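PDB 3CNC: fiber protein from Human adenovirus 16, which forms the trimeric knob at the tip of the viral fiber and probably attaches the virus to host cells through the receptor CD46. Local coordinates for residues L92-D95 with Q99-T102; L111-N116 with G122-A127. All blocks are in the same frame, centred on the assembly; numbering follows the deposited sequence.

Overall arrangement
Both contacts lie in the knob domain and follow each other along the chain, interaction 1 closing before interaction 2 opens. Interaction 1 folds the chain back on the end of strand 85-94, while interaction 2 sets the loop 122-127 against strand 112-115 of the other sheet. Their centres are about 14 Å apart; that of interaction 1 lies about 12 Å, that of interaction 2 about 17 Å, from the centre of the chain. Q99 joins them: its NE2 packs 3.4 Å from CG2 of I124. Deeper down, F94 CE2 approaches L111 CD1 at 4.2 Å. A backbone hydrogen bond ties A127 to T97. At interaction 2 the strand also reaches a second subunit of the trimer.

Interaction 1 (L92-D95 with Q99-T102); sequences LAFD and QIIT
The methyl CD1 of I100 sits over one face of the F94 ring, 3.8 Å from its centroid but displaced toward CE2 of F94, which it meets at 3.4 Å. It also presses on L92, with CG 3.9 Å from that same CD1. I100 CB points away from the strand; CG1 lies anti to the carbonyl carbon, and a second bend (chi2 -70°) turns the methyl back over the ring. This is the tight, buried side, and F94 and L92 carry it further onto Y185, M187 and F189 of strand 185-194 in the knob's antiparallel β-sandwich. The chain reverses at the end of strand 85-94 and pairs antiparallel with itself through a single bridge, F94 and I100 being a non-hydrogen-bonded pair. On either side of that pair lies one bond: I101 N to A93 O at 2.8 Å, and D95 N to Q99 O at 2.9 Å. Toward solvent the packing is looser and more polar. D95 OD1 takes Q99 N at 2.9 Å, the N-H reaching it 38° out of the carboxylate plane, and also accepts from T97 N as an Asx turn, so two amides grip one oxygen. Beside it, the partly exposed I101 lays CD1 along the backbone, 3.6 Å from D95 N.

Interaction 2 (L111-N116 with G122-A127); sequences LNFKDN and GTITSA
Strand 112-115 belongs to one of the two antiparallel sheets of the fiber knob's β-sandwich, next to the short end strand 118-119, and here N112 and F113 receive I124 from the loop that follows. I124 fits into the angle between the ring face of F113 and the amide of N112. Its CD1 stands almost on the ring normal of F113, 4.2 Å from the centroid and 6° off that normal, a CH-pi contact over the face. CG2, the other branch, reaches the far end of the ring, 3.9 Å from F113 CZ. With CG1 anti to the carbonyl carbon (chi1 -75°) and CD1 extended beyond it, the longer arm leads into the strand.

Roughly at right angles to the ring contact, the same arm slides past the N112 side chain, which runs in the opposite direction. CD1 is 3.2 Å from N112 OD1, a close approach of a methyl to an oxygen that already serves as an acceptor. That oxygen takes the backbone N of F113 at 2.7 Å, in the carbonyl plane and on a lone pair; this bond and a weaker one from ND2 to the loop together set the rotation of the amide. The loop is further tied down by the backbone hydrogen bond of A127 with T97 and by Q99, which packs on I124. Farther along the strand, K114 turns from the loop to the trimer interface: its NZ forms a salt bridge with D219 of the second subunit and donates to N116 O at 2.6 Å. Two residues before I124, the exposed G122 offers its carbonyl oxygen to N112 ND2 at 3.3 Å, a weak hydrogen bond with an angle of 157° at the hydrogen.

Interaction 1 (L92-D95 with Q99-T102)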
# COMPACT_ATOMS: atom_id res chain seq x y z
N LEU A 92 -17.25 10.79 5.79
CA LEU A 92 -18.20 9.72 5.49
C LEU A 92 -18.80 9.15 6.77
O LEU A 92 -18.07 8.73 7.68
CB LEU A 92 -17.49 8.61 4.70
CG LEU A 92 -17.43 8.66 3.17
CD1 LEU A 92 -17.14 10.05 2.68
CD2 LEU A 92 -16.37 7.68 2.70
N ALA A 93 -20.13 9.14 6.84
CA ALA A 93 -20.83 8.61 8.01
C ALA A 93 -21.77 7.50 7.54
O ALA A 93 -22.53 7.69 6.59
CB ALA A 93 -21.60 9.72 8.71
N PHE A 94 -21.72 6.36 8.21
CA PHE A 94 -22.56 5.23 7.82
C PHE A 94 -23.49 4.81 8.96
O PHE A 94 -23.19 5.03 10.13
CB PHE A 94 -21.68 4.02 7.41
CG PHE A 94 -20.51 4.36 6.52
CD1 PHE A 94 -19.40 5.03 7.01
CD2 PHE A 94 -20.52 4.00 5.17
CE1 PHE A 94 -18.30 5.33 6.18
CE2 PHE A 94 -19.43 4.30 4.33
CZ PHE A 94 -18.32 4.97 4.84
N ASP A 95 -24.62 4.20 8.62
CA ASP A 95 -25.56 3.74 9.65
C ASP A 95 -25.14 2.33 10.11
O ASP A 95 -24.08 1.85 9.74
CB ASP A 95 -26.99 3.73 9.11
CG ASP A 95 -27.17 2.78 7.95
OD1 ASP A 95 -26.22 2.04 7.62
OD2 ASP A 95 -28.27 2.76 7.36
N GLN A 99 -24.52 1.68 5.33
CA GLN A 99 -25.07 2.53 4.27
C GLN A 99 -24.66 3.97 4.57
O GLN A 99 -24.67 4.40 5.73
CB GLN A 99 -26.60 2.44 4.26
CG GLN A 99 -27.16 1.03 4.23
CD GLN A 99 -26.89 0.31 2.94
OE1 GLN A 99 -27.25 0.78 1.86
NE2 GLN A 99 -26.24 -0.85 3.03
N ILE A 100 -24.30 4.72 3.53
CA ILE A 100 -23.93 6.12 3.70
C ILE A 100 -25.11 6.96 4.18
O ILE A 100 -26.24 6.79 3.72
CB ILE A 100 -23.41 6.73 2.37
CG1 ILE A 100 -21.95 6.35 2.15
CG2 ILE A 100 -23.55 8.23 2.38
CD1 ILE A 100 -20.98 7.03 3.12
N ILE A 101 -24.87 7.85 5.14
CA ILE A 101 -25.93 8.74 5.60
C ILE A 101 -25.57 10.06 4.92
O ILE A 101 -24.72 10.80 5.38
CB ILE A 101 -25.91 8.90 7.14
CG1 ILE A 101 -26.20 7.54 7.81
CG2 ILE A 101 -26.96 9.93 7.56
CD1 ILE A 101 -25.98 7.51 9.32
N THR A 102 -26.23 10.32 3.80
CA THR A 102 -25.95 11.50 2.99
C THR A 102 -25.99 12.88 3.63
O THR A 102 -25.08 13.68 3.41
CB THR A 102 -26.85 11.53 1.73
OG1 THR A 102 -28.22 11.41 2.12
CG2 THR A 102 -26.49 10.36 0.81

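Interaction 2 (L111-N116 with G122-A127)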
# COMPACT_ATOMS: atom_id res chain seq x y z
N LEU A 111 -22.90 4.24 -1.79
CA LEU A 111 -21.97 3.34 -2.46
C LEU A 111 -22.76 2.08 -2.78
O LEU A 111 -23.88 1.92 -2.31
CB LEU A 111 -20.81 2.98 -1.53
CG LEU A 111 -19.91 4.10 -0.98
CD1 LEU A 111 -19.09 3.56 0.19
CD2 LEU A 111 -19.00 4.65 -2.08
N ASN A 112 -22.18 1.19 -3.58
CA ASN A 112 -22.85 -0.06 -3.88
C ASN A 112 -21.84 -1.07 -4.40
O ASN A 112 -20.65 -0.75 -4.51
CB ASN A 112 -23.98 0.15 -4.89
CG ASN A 112 -25.15 -0.78 -4.64
OD1 ASN A 112 -25.01 -2.00 -4.67
ND2 ASN A 112 -26.32 -0.20 -4.39
N PHE A 113 -22.28 -2.28 -4.72
CA PHE A 113 -21.37 -3.32 -5.18
C PHE A 113 -20.86 -3.12 -6.58
O PHE A 113 -21.36 -2.28 -7.32
CB PHE A 113 -22.05 -4.69 -5.07
CG PHE A 113 -22.43 -5.06 -3.67
CD1 PHE A 113 -23.65 -5.66 -3.41
CD2 PHE A 113 -21.57 -4.79 -2.62
CE1 PHE A 113 -24.01 -5.98 -2.10
CE2 PHE A 113 -21.92 -5.11 -1.31
CZ PHE A 113 -23.15 -5.71 -1.05
N LYS A 114 -19.86 -3.90 -6.95
CA LYS A 114 -19.27 -3.81 -8.26
C LYS A 114 -20.09 -4.57 -9.29
O LYS A 114 -20.41 -5.75 -9.11
CB LYS A 114 -17.85 -4.36 -8.25
CG LYS A 114 -17.25 -4.53 -9.62
CD LYS A 114 -15.83 -5.03 -9.52
CE LYS A 114 -15.29 -5.51 -10.87
NZ LYS A 114 -15.13 -4.41 -11.87
N ASP A 115 -20.46 -3.86 -10.35
CA ASP A 115 -21.20 -4.44 -11.46
C ASP A 115 -20.42 -3.93 -12.66
O ASP A 115 -20.76 -2.92 -13.27
CB ASP A 115 -22.64 -3.91 -11.48
CG ASP A 115 -23.53 -4.70 -12.42
OD1 ASP A 115 -24.75 -4.43 -12.44
OD2 ASP A 115 -23.01 -5.58 -13.12
N ASN A 116 -19.34 -4.64 -12.97
CA ASN A 116 -18.46 -4.25 -14.07
C ASN A 116 -17.79 -2.94 -13.69
O ASN A 116 -17.12 -2.89 -12.66
CB ASN A 116 -19.26 -4.13 -15.36
CG ASN A 116 -19.59 -5.48 -15.95
OD1 ASN A 116 -20.62 -5.66 -16.59
ND2 ASN A 116 -18.70 -6.45 -15.73
N GLY A 122 -29.99 -1.51 -6.96
CA GLY A 122 -30.85 -2.23 -6.04
C GLY A 122 -30.46 -1.98 -4.60
O GLY A 122 -29.40 -1.40 -4.33
N THR A 123 -31.30 -2.41 -3.68
CA THR A 123 -31.04 -2.22 -2.26
C THR A 123 -29.99 -3.17 -1.72
O THR A 123 -30.02 -4.37 -1.97
CB THR A 123 -32.33 -2.40 -1.43
OG1 THR A 123 -33.25 -1.35 -1.75
CG2 THR A 123 -32.01 -2.37 0.06
N ILE A 124 -29.04 -2.61 -0.97
CA ILE A 124 -27.99 -3.40 -0.37
C ILE A 124 -28.46 -3.80 1.01
O ILE A 124 -28.91 -2.96 1.79
CB ILE A 124 -26.66 -2.61 -0.21
CG1 ILE A 124 -25.98 -2.45 -1.56
CG2 ILE A 124 -25.73 -3.33 0.76
CD1 ILE A 124 -24.63 -1.77 -1.48
N THR A 125 -28.38 -5.09 1.31
CA THR A 125 -28.77 -5.55 2.62
C THR A 125 -27.48 -5.72 3.40
O THR A 125 -26.84 -6.77 3.38
CB THR A 125 -29.51 -6.89 2.56
OG1 THR A 125 -30.67 -6.75 1.73
CG2 THR A 125 -29.97 -7.30 3.96
N SER A 126 -27.08 -4.63 4.05
CA SER A 126 -25.88 -4.59 4.86
C SER A 126 -24.54 -4.68 4.13
O SER A 126 -24.27 -5.60 3.36
CB SER A 126 -25.92 -5.66 5.95
OG SER A 126 -24.77 -5.54 6.78
N ALA A 127 -23.71 -3.69 4.42
CA ALA A 127 -22.37 -3.57 3.89
C ALA A 127 -21.52 -3.40 5.16
O ALA A 127 -20.44 -2.80 5.13
CB ALA A 127 -22.28 -2.32 3.01